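Local atomic coordinates of molybdopterin molybdotransferase (Pyrococcus horikoshii, PDB entry 1UZ5), a protein that probably catalyses insertion of molybdate into adenylyl-molybdopterin, releasing AMP and yielding Mo-molybdopterin in the last steps of molybdenum cofactor synthesis. Residues R36-I46 against A169-K180; V244-G255 against I292-G302. One frame throughout, in Å; residues are numbered along the deposited sequence.

Interaction 1: residues R36-I46 against A169-K180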
loop_
_atom_site.group_PDB
_atom_site.type_symbol
_atom_site.label_atom_id
_atom_site.label_comp_id
_atom_site.label_asym_id
_atom_site.label_seq_id
_atom_site.Cartn_x
_atom_site.Cartn_y
_atom_site.Cartn_z
ATOM N N ARG A 36 2.733 1.963 7.208
ATOM C CA ARG A 36 3.788 2.687 6.504
ATOM C C ARG A 36 4.156 2.031 5.174
ATOM O O ARG A 36 3.769 0.896 4.898
ATOM C CB ARG A 36 5.027 2.815 7.395
ATOM C CG ARG A 36 4.759 3.513 8.724
ATOM C CD ARG A 36 4.262 4.951 8.515
ATOM N NE ARG A 36 5.280 5.821 7.925
ATOM C CZ ARG A 36 6.118 6.577 8.632
ATOM N NH1 ARG A 36 6.062 6.577 9.957
ATOM N NH2 ARG A 36 7.011 7.339 8.015
ATOM N N ILE A 37 4.896 2.762 4.348
ATOM C CA ILE A 37 5.306 2.276 3.035
ATOM C C ILE A 37 6.806 1.980 3.023
ATOM O O ILE A 37 7.613 2.857 3.332
ATOM C CB ILE A 37 5.020 3.334 1.943
ATOM C CG1 ILE A 37 3.546 3.753 1.985
ATOM C CG2 ILE A 37 5.381 2.779 0.577
ATOM C CD1 ILE A 37 2.576 2.638 1.700
ATOM N N ALA A 38 7.168 0.752 2.656
ATOM C CA ALA A 38 8.575 0.345 2.603
ATOM C C ALA A 38 9.361 1.221 1.627
ATOM O O ALA A 38 8.989 1.352 0.461
ATOM C CB ALA A 38 8.678 -1.129 2.183
ATOM N N ALA A 39 10.454 1.810 2.103
ATOM C CA ALA A 39 11.276 2.675 1.263
ATOM C C ALA A 39 12.213 1.905 0.333
ATOM O O ALA A 39 12.801 2.483 -0.576
ATOM C CB ALA A 39 12.076 3.641 2.131
ATOM N N GLU A 40 12.358 0.602 0.562
ATOM C CA GLU A 40 13.211 -0.226 -0.289
ATOM C C GLU A 40 12.913 -1.703 -0.105
ATOM O O GLU A 40 12.285 -2.105 0.881
ATOM C CB GLU A 40 14.693 0.030 0.000
ATOM C CG GLU A 40 15.109 -0.196 1.435
ATOM C CD GLU A 40 16.603 0.003 1.645
ATOM O OE1 GLU A 40 17.159 0.994 1.124
ATOM O OE2 GLU A 40 17.221 -0.829 2.342
ATOM N N ASP A 41 13.353 -2.508 -1.066
ATOM C CA ASP A 41 13.138 -3.945 -0.997
ATOM C C ASP A 41 13.777 -4.456 0.287
ATOM O O ASP A 41 14.749 -3.874 0.780
ATOM C CB ASP A 41 13.784 -4.657 -2.192
ATOM C CG ASP A 41 13.249 -4.176 -3.531
ATOM O OD1 ASP A 41 12.013 -4.058 -3.687
ATOM O OD2 ASP A 41 14.071 -3.928 -4.437
ATOM N N ILE A 42 13.211 -5.526 0.837
ATOM C CA ILE A 42 13.746 -6.145 2.045
ATOM C C ILE A 42 13.874 -7.635 1.749
ATOM O O ILE A 42 12.905 -8.280 1.349
ATOM C CB ILE A 42 12.813 -5.968 3.253
ATOM C CG1 ILE A 42 12.552 -4.480 3.493
ATOM C CG2 ILE A 42 13.445 -6.600 4.490
ATOM C CD1 ILE A 42 11.562 -4.204 4.603
ATOM N N TYR A 43 15.072 -8.171 1.949
ATOM C CA TYR A 43 15.338 -9.582 1.686
ATOM C C TYR A 43 15.555 -10.312 3.011
ATOM O O TYR A 43 16.095 -9.743 3.957
ATOM C CB TYR A 43 16.571 -9.694 0.789
ATOM C CG TYR A 43 16.401 -9.013 -0.556
ATOM C CD1 TYR A 43 15.841 -9.693 -1.639
ATOM C CD2 TYR A 43 16.785 -7.684 -0.740
ATOM C CE1 TYR A 43 15.667 -9.067 -2.874
ATOM C CE2 TYR A 43 16.611 -7.046 -1.974
ATOM C CZ TYR A 43 16.053 -7.743 -3.030
ATOM O OH TYR A 43 15.874 -7.121 -4.244
ATOM N N SER A 44 15.137 -11.569 3.089
ATOM C CA SER A 44 15.298 -12.299 4.343
ATOM C C SER A 44 16.753 -12.371 4.769
ATOM O O SER A 44 17.610 -12.785 3.993
ATOM C CB SER A 44 14.750 -13.718 4.231
ATOM O OG SER A 44 14.822 -14.354 5.498
ATOM N N PRO A 45 17.048 -11.960 6.011
ATOM C CA PRO A 45 18.404 -11.980 6.558
ATOM C C PRO A 45 18.770 -13.356 7.121
ATOM O O PRO A 45 19.910 -13.585 7.511
ATOM C CB PRO A 45 18.338 -10.922 7.651
ATOM C CG PRO A 45 16.962 -11.137 8.194
ATOM C CD PRO A 45 16.122 -11.293 6.947
ATOM N N ILE A 46 17.804 -14.266 7.174
ATOM C CA ILE A 46 18.069 -15.604 7.704
ATOM C C ILE A 46 17.295 -16.673 6.955
ATOM O O ILE A 46 16.353 -16.373 6.212
ATOM C CB ILE A 46 17.645 -15.738 9.185
ATOM C CG1 ILE A 46 16.137 -15.498 9.304
ATOM C CG2 ILE A 46 18.427 -14.769 10.057
ATOM C CD1 ILE A 46 15.543 -15.930 10.628
ATOM N N ALA A 169 9.150 -12.287 11.970
ATOM C CA ALA A 169 9.497 -13.700 11.840
ATOM C C ALA A 169 10.958 -13.935 11.448
ATOM O O ALA A 169 11.518 -14.988 11.744
ATOM C CB ALA A 169 8.567 -14.366 10.836
ATOM N N VAL A 170 11.580 -12.965 10.784
ATOM C CA VAL A 170 12.970 -13.125 10.393
ATOM C C VAL A 170 13.932 -12.302 11.252
ATOM O O VAL A 170 15.086 -12.107 10.884
ATOM C CB VAL A 170 13.179 -12.804 8.899
ATOM C CG1 VAL A 170 12.373 -13.780 8.055
ATOM C CG2 VAL A 170 12.767 -11.366 8.596
ATOM N N GLY A 171 13.450 -11.827 12.400
ATOM C CA GLY A 171 14.303 -11.068 13.307
ATOM C C GLY A 171 14.475 -9.579 13.056
ATOM O O GLY A 171 15.249 -8.915 13.746
ATOM N N ILE A 172 13.758 -9.046 12.075
ATOM C CA ILE A 172 13.848 -7.623 11.756
ATOM C C ILE A 172 13.019 -6.811 12.757
ATOM O O ILE A 172 11.821 -7.050 12.920
ATOM C CB ILE A 172 13.344 -7.371 10.308
ATOM C CG1 ILE A 172 14.352 -7.953 9.312
ATOM C CG2 ILE A 172 13.153 -5.871 10.052
ATOM C CD1 ILE A 172 13.864 -7.994 7.890
ATOM N N ASN A 173 13.650 -5.862 13.439
ATOM C CA ASN A 173 12.913 -5.047 14.401
ATOM C C ASN A 173 12.929 -3.548 14.046
ATOM O O ASN A 173 12.404 -2.721 14.789
ATOM C CB ASN A 173 13.455 -5.277 15.814
ATOM C CG ASN A 173 14.795 -4.629 16.035
ATOM O OD1 ASN A 173 15.640 -4.604 15.143
ATOM N ND2 ASN A 173 15.005 -4.110 17.238
ATOM N N LYS A 174 13.543 -3.217 12.913
ATOM C CA LYS A 174 13.607 -1.840 12.418
ATOM C C LYS A 174 13.426 -1.883 10.912
ATOM O O LYS A 174 14.061 -2.684 10.230
ATOM C CB LYS A 174 14.951 -1.187 12.737
ATOM C CG LYS A 174 15.173 -0.894 14.207
ATOM C CD LYS A 174 16.370 0.027 14.401
ATOM C CE LYS A 174 17.630 -0.549 13.768
ATOM N NZ LYS A 174 18.788 0.380 13.887
ATOM N N VAL A 175 12.566 -1.015 10.388
ATOM C CA VAL A 175 12.314 -0.995 8.956
ATOM C C VAL A 175 12.385 0.414 8.358
ATOM O O VAL A 175 11.942 1.389 8.967
ATOM C CB VAL A 175 10.941 -1.645 8.650
ATOM C CG1 VAL A 175 9.836 -0.911 9.390
ATOM C CG2 VAL A 175 10.686 -1.652 7.150
ATOM N N LYS A 176 12.966 0.511 7.168
ATOM C CA LYS A 176 13.103 1.784 6.474
ATOM C C LYS A 176 11.850 2.097 5.680
ATOM O O LYS A 176 11.492 1.378 4.749
ATOM C CB LYS A 176 14.306 1.749 5.531
ATOM C CG LYS A 176 15.648 1.769 6.256
ATOM C CD LYS A 176 16.803 1.802 5.268
ATOM C CE LYS A 176 18.133 1.925 5.992
ATOM N NZ LYS A 176 19.271 2.005 5.042
ATOM N N VAL A 177 11.178 3.175 6.056
ATOM C CA VAL A 177 9.959 3.558 5.363
ATOM C C VAL A 177 10.053 4.999 4.872
ATOM O O VAL A 177 10.864 5.787 5.363
ATOM C CB VAL A 177 8.734 3.407 6.288
ATOM C CG1 VAL A 177 8.567 1.946 6.698
ATOM C CG2 VAL A 177 8.899 4.282 7.518
ATOM N N PHE A 178 9.236 5.331 3.881
ATOM C CA PHE A 178 9.229 6.685 3.347
ATOM C C PHE A 178 8.602 7.609 4.374
ATOM O O PHE A 178 7.634 7.236 5.045
ATOM C CB PHE A 178 8.396 6.763 2.066
ATOM C CG PHE A 178 9.076 6.211 0.852
ATOM C CD1 PHE A 178 10.225 6.810 0.350
ATOM C CD2 PHE A 178 8.535 5.122 0.174
ATOM C CE1 PHE A 178 10.822 6.337 -0.811
ATOM C CE2 PHE A 178 9.125 4.640 -0.990
ATOM C CZ PHE A 178 10.270 5.251 -1.484
ATOM N N ARG A 179 9.163 8.803 4.524
ATOM C CA ARG A 179 8.571 9.777 5.428
ATOM C C ARG A 179 7.306 10.178 4.673
ATOM O O ARG A 179 7.239 10.032 3.453
ATOM C CB ARG A 179 9.491 10.984 5.614
ATOM C CG ARG A 179 10.710 10.696 6.472
ATOM C CD ARG A 179 11.613 11.913 6.576
ATOM N NE ARG A 179 12.808 11.630 7.362
ATOM C CZ ARG A 179 12.812 11.451 8.679
ATOM N NH1 ARG A 179 11.679 11.528 9.366
ATOM N NH2 ARG A 179 13.950 11.193 9.311
ATOM N N LYS A 180 6.296 10.657 5.382
ATOM C CA LYS A 180 5.055 11.020 4.708
ATOM C C LYS A 180 5.159 12.360 3.994
ATOM O O LYS A 180 5.502 13.369 4.602
ATOM C CB LYS A 180 3.902 11.049 5.716
ATOM C CG LYS A 180 3.614 9.692 6.342
ATOM C CD LYS A 180 2.518 9.773 7.384
ATOM C CE LYS A 180 2.199 8.397 7.948
ATOM N NZ LYS A 180 1.134 8.467 8.984
HETATM O O HOH W 1 5.520 5.522 5.090
HETATM O O HOH W 2 12.545 -1.070 3.633
HETATM O O HOH W 3 19.894 1.568 2.049
#
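A single backbone bridge between Ala38 and Val177, flanked by side chains, joins the loop that leads into strand 42-43 to strand 174-178. Two backbone hydrogen bonds make the bridge, Phe178 N to Ile37 O and Ala39 N to Lys176 O (2.9 Å). The Phe178 ring packs against the bridging backbone: Ala39 CA sits over one face in a CH-pi contact, 3.8 Å from the centroid, while Ile37 CG2 meets the ring edge. Arg36 NH2 donates to Phe178 O at 3.0 Å, nearly in the guanidinium plane, and is also salt-bridged to Glu26. Bends at chi2 (-61°) and chi3 (-66°) fold the arginine back over Val177, whose CG2 covers one guanidinium face, with Lys180 CE over the other. A water accepts from Arg36 NE and donates to the same Phe178 O. Strand 174-178 also forms a two-stranded antiparallel sheet with strand 25-29. Helix 161-169, ended by a Schellman motif with Gly171 as C-prime residue, sends Leu167 against Ile42 and Ile172. Farther along, Ile42 drops CD1 onto Val175 CG2 and CG2 onto Ile172 CD1 (both 3.7 Å). Pro45 CD packs on Val170 CG2, and Ile46 CD1 reaches Val170 CA at 3.8 Å.

Interaction 2: residues V244-G255 against I292-G302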
loop_
_atom_site.group_PDB
_atom_site.type_symbol
_atom_site.label_atom_id
_atom_site.label_comp_id
_atom_site.label_asym_id
_atom_site.label_seq_id
_atom_site.Cartn_x
_atom_site.Cartn_y
_atom_site.Cartn_z
ATOM N N VAL A 244 3.234 26.929 1.491
ATOM C CA VAL A 244 4.491 26.619 0.820
ATOM C C VAL A 244 5.607 26.293 1.811
ATOM O O VAL A 244 6.504 25.509 1.508
ATOM C CB VAL A 244 4.946 27.799 -0.077
ATOM C CG1 VAL A 244 6.350 27.552 -0.603
ATOM C CG2 VAL A 244 3.982 27.965 -1.240
ATOM N N ASN A 245 5.548 26.895 2.993
ATOM C CA ASN A 245 6.562 26.661 4.010
ATOM C C ASN A 245 6.377 25.378 4.807
ATOM O O ASN A 245 7.356 24.789 5.260
ATOM C CB ASN A 245 6.626 27.843 4.976
ATOM C CG ASN A 245 7.713 28.835 4.607
ATOM O OD1 ASN A 245 7.717 29.396 3.510
ATOM N ND2 ASN A 245 8.647 29.054 5.526
ATOM N N VAL A 246 5.132 24.939 4.978
ATOM C CA VAL A 246 4.874 23.729 5.753
ATOM C C VAL A 246 4.790 22.451 4.933
ATOM O O VAL A 246 5.020 21.365 5.459
ATOM C CB VAL A 246 3.575 23.853 6.579
ATOM C CG1 VAL A 246 3.666 25.049 7.509
ATOM C CG2 VAL A 246 2.380 23.978 5.659
ATOM N N GLY A 247 4.472 22.566 3.648
ATOM C CA GLY A 247 4.356 21.363 2.843
ATOM C C GLY A 247 5.362 21.171 1.726
ATOM O O GLY A 247 6.152 22.060 1.416
ATOM N N ASP A 248 5.331 19.982 1.131
ATOM C CA ASP A 248 6.200 19.634 0.016
ATOM C C ASP A 248 5.367 19.910 -1.228
ATOM O O ASP A 248 5.885 20.074 -2.332
ATOM C CB ASP A 248 6.560 18.147 0.056
ATOM C CG ASP A 248 7.220 17.743 1.358
ATOM O OD1 ASP A 248 8.228 18.379 1.737
ATOM O OD2 ASP A 248 6.730 16.788 2.000
ATOM N N VAL A 249 4.057 19.948 -1.018
ATOM C CA VAL A 249 3.096 20.191 -2.081
ATOM C C VAL A 249 1.940 21.003 -1.511
ATOM O O VAL A 249 1.575 20.834 -0.352
ATOM C CB VAL A 249 2.537 18.859 -2.632
ATOM C CG1 VAL A 249 1.400 19.130 -3.615
ATOM C CG2 VAL A 249 3.648 18.072 -3.306
ATOM N N VAL A 250 1.379 21.895 -2.323
ATOM C CA VAL A 250 0.250 22.711 -1.889
ATOM C C VAL A 250 -0.927 22.413 -2.808
ATOM O O VAL A 250 -0.774 22.354 -4.028
ATOM C CB VAL A 250 0.581 24.226 -1.948
ATOM C CG1 VAL A 250 -0.652 25.052 -1.554
ATOM C CG2 VAL A 250 1.728 24.539 -1.002
ATOM N N VAL A 251 -2.094 22.183 -2.219
ATOM C CA VAL A 251 -3.282 21.909 -3.012
ATOM C C VAL A 251 -4.368 22.879 -2.577
ATOM O O VAL A 251 -4.669 23.008 -1.388
ATOM C CB VAL A 251 -3.786 20.459 -2.834
ATOM C CG1 VAL A 251 -5.051 20.249 -3.660
ATOM C CG2 VAL A 251 -2.726 19.476 -3.299
ATOM N N ILE A 252 -4.939 23.566 -3.557
ATOM C CA ILE A 252 -5.978 24.558 -3.307
ATOM C C ILE A 252 -7.239 24.185 -4.076
ATOM O O ILE A 252 -7.167 23.790 -5.238
ATOM C CB ILE A 252 -5.507 25.956 -3.780
ATOM C CG1 ILE A 252 -4.141 26.275 -3.165
ATOM C CG2 ILE A 252 -6.526 27.018 -3.390
ATOM C CD1 ILE A 252 -3.415 27.424 -3.820
ATOM N N SER A 253 -8.389 24.284 -3.418
ATOM C CA SER A 253 -9.662 24.004 -4.076
ATOM C C SER A 253 -10.569 25.209 -3.848
ATOM O O SER A 253 -10.553 25.820 -2.777
ATOM C CB SER A 253 -10.328 22.746 -3.510
ATOM O OG SER A 253 -10.850 22.980 -2.217
ATOM N N GLY A 254 -11.354 25.557 -4.860
ATOM C CA GLY A 254 -12.242 26.695 -4.723
ATOM C C GLY A 254 -12.757 27.200 -6.054
ATOM O O GLY A 254 -13.496 28.185 -6.107
ATOM N N GLY A 255 -12.362 26.531 -7.132
ATOM C CA GLY A 255 -12.817 26.933 -8.450
ATOM C C GLY A 255 -14.306 26.680 -8.598
ATOM O O GLY A 255 -15.128 27.438 -8.077
ATOM N N ILE A 292 6.157 26.949 -6.660
ATOM C CA ILE A 292 6.580 28.055 -5.815
ATOM C C ILE A 292 7.689 27.517 -4.918
ATOM O O ILE A 292 7.491 26.541 -4.190
ATOM C CB ILE A 292 5.431 28.572 -4.930
ATOM C CG1 ILE A 292 4.284 29.091 -5.807
ATOM C CG2 ILE A 292 5.942 29.673 -4.012
ATOM C CD1 ILE A 292 3.082 29.588 -5.020
ATOM N N LYS A 293 8.856 28.150 -4.983
ATOM C CA LYS A 293 10.004 27.723 -4.194
ATOM C C LYS A 293 10.226 26.223 -4.348
ATOM O O LYS A 293 10.353 25.499 -3.364
ATOM C CB LYS A 293 9.801 28.079 -2.722
ATOM C CG LYS A 293 9.763 29.575 -2.467
ATOM C CD LYS A 293 9.721 29.889 -0.981
ATOM C CE LYS A 293 9.796 31.388 -0.742
ATOM N NZ LYS A 293 9.804 31.727 0.709
ATOM N N GLY A 294 10.250 25.771 -5.600
ATOM C CA GLY A 294 10.472 24.367 -5.899
ATOM C C GLY A 294 9.374 23.395 -5.514
ATOM O O GLY A 294 9.501 22.196 -5.755
ATOM N N LYS A 295 8.287 23.890 -4.936
ATOM C CA LYS A 295 7.200 23.008 -4.524
ATOM C C LYS A 295 5.983 23.066 -5.440
ATOM O O LYS A 295 5.494 24.143 -5.770
ATOM C CB LYS A 295 6.799 23.346 -3.088
ATOM C CG LYS A 295 7.983 23.277 -2.140
ATOM C CD LYS A 295 7.612 23.629 -0.723
ATOM C CE LYS A 295 8.814 23.477 0.186
ATOM N NZ LYS A 295 8.480 23.826 1.584
ATOM N N PRO A 296 5.491 21.896 -5.880
ATOM C CA PRO A 296 4.322 21.846 -6.760
ATOM C C PRO A 296 3.102 22.464 -6.075
ATOM O O PRO A 296 2.903 22.300 -4.870
ATOM C CB PRO A 296 4.137 20.349 -7.011
ATOM C CG PRO A 296 5.539 19.812 -6.910
ATOM C CD PRO A 296 6.068 20.552 -5.700
ATOM N N VAL A 297 2.302 23.190 -6.846
ATOM C CA VAL A 297 1.095 23.825 -6.327
ATOM C C VAL A 297 -0.030 23.498 -7.298
ATOM O O VAL A 297 0.132 23.624 -8.513
ATOM C CB VAL A 297 1.249 25.356 -6.237
ATOM C CG1 VAL A 297 0.009 25.972 -5.579
ATOM C CG2 VAL A 297 2.493 25.701 -5.450
ATOM N N PHE A 298 -1.162 23.067 -6.756
ATOM C CA PHE A 298 -2.319 22.710 -7.567
ATOM C C PHE A 298 -3.529 23.558 -7.178
ATOM O O PHE A 298 -3.780 23.793 -5.996
ATOM C CB PHE A 298 -2.675 21.230 -7.370
ATOM C CG PHE A 298 -1.656 20.274 -7.927
ATOM C CD1 PHE A 298 -1.791 19.765 -9.216
ATOM C CD2 PHE A 298 -0.577 19.862 -7.153
ATOM C CE1 PHE A 298 -0.865 18.851 -9.728
ATOM C CE2 PHE A 298 0.356 18.949 -7.654
ATOM C CZ PHE A 298 0.210 18.442 -8.942
ATOM N N GLY A 299 -4.258 24.021 -8.189
ATOM C CA GLY A 299 -5.461 24.804 -7.961
ATOM C C GLY A 299 -6.565 23.969 -8.579
ATOM O O GLY A 299 -6.661 23.877 -9.802
ATOM N N LEU A 300 -7.386 23.339 -7.745
ATOM C CA LEU A 300 -8.454 22.477 -8.244
ATOM C C LEU A 300 -9.844 23.101 -8.115
ATOM O O LEU A 300 -10.038 24.052 -7.358
ATOM C CB LEU A 300 -8.438 21.145 -7.486
ATOM C CG LEU A 300 -7.091 20.423 -7.369
ATOM C CD1 LEU A 300 -7.283 19.146 -6.565
ATOM C CD2 LEU A 300 -6.539 20.110 -8.748
ATOM N N PRO A 301 -10.830 22.550 -8.846
ATOM C CA PRO A 301 -12.218 23.028 -8.829
ATOM C C PRO A 301 -12.833 22.936 -7.432
ATOM O O PRO A 301 -12.434 22.096 -6.621
ATOM C CB PRO A 301 -12.922 22.089 -9.806
ATOM C CG PRO A 301 -11.836 21.697 -10.756
ATOM C CD PRO A 301 -10.666 21.466 -9.830
ATOM N N GLY A 302 -13.812 23.795 -7.165
ATOM C CA GLY A 302 -14.476 23.788 -5.874
ATOM C C GLY A 302 -15.610 22.780 -5.778
ATOM O O GLY A 302 -15.980 22.366 -4.680
#
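Val250 N donates to Pro296 O and Val250 O accepts from Phe298 N; Ile252 continues this ladder of backbone hydrogen bonds, its N giving to Phe298 O and its O taking Leu300 N at 2.6 Å. The strands laced in this way, 249-253 and 295-300, run parallel, 14° apart. Beyond them, Leu300 O takes Gly254 N at 3.2 Å and, weakly, Gly255 N.

The polar side-chain contact is a lysine gripping the end of helix 233-246. Fully extended beyond CG, Lys295 carries NZ to Val244 O (2.6 Å) and Gly247 O (2.9 Å), one carbonyl in the last turn of the helix and one just past its end, where the helix dipole would probably be favourable to a positive charge. A methionine in its place would probably leave both carbonyls without this donor and the end of the helix less firmly tied to the strand.

Apolar contacts divide between the two faces of the sheet. Val250 and Val297 stand next to each other on one face, and Ile252 CD1 reaches Val297 CG1 at 4.1 Å. On the other, Val251 CG1 meets Leu300 CD1 (3.8 Å) and Val249 CG1 approaches the edge of the Phe298 ring at CD2. Near the type I' turn from Ile292 to Lys295, the Val244 and Ile292 side chains meet nearly perpendicularly, CG2 to CG2, at 3.8 Å.

Both strands sit inside a mixed six-stranded sheet, with helix 233-246 on the Val250 and Ile252 face and helix 304-322 against Phe298, an alpha/beta arrangement consistent with the probable molybdopterin-binding domain of MoeA.

Overall arrangement
Interactions 1 and 2 follow one another along the chain, and their centres lie about 31 Å apart. Their nearest atoms are about 4 Å apart without touching. The link between them is short: segment 169-180 runs straight into strand 182-188, which pairs with strand 249-253 of interaction 2 through Lys182, Ala184 and Ile186. Segment 36-46 lies in the MoeA N-terminal region, whereas both segments of interaction 2 lie in the probable molybdopterin-binding domain. A bound sulfate lies about 5 Å from Gly255, and a bound sulfate lies about 6 Å from the Ile37 side chain; such ions may mark pockets, though they probably come from the crystallisation liquor.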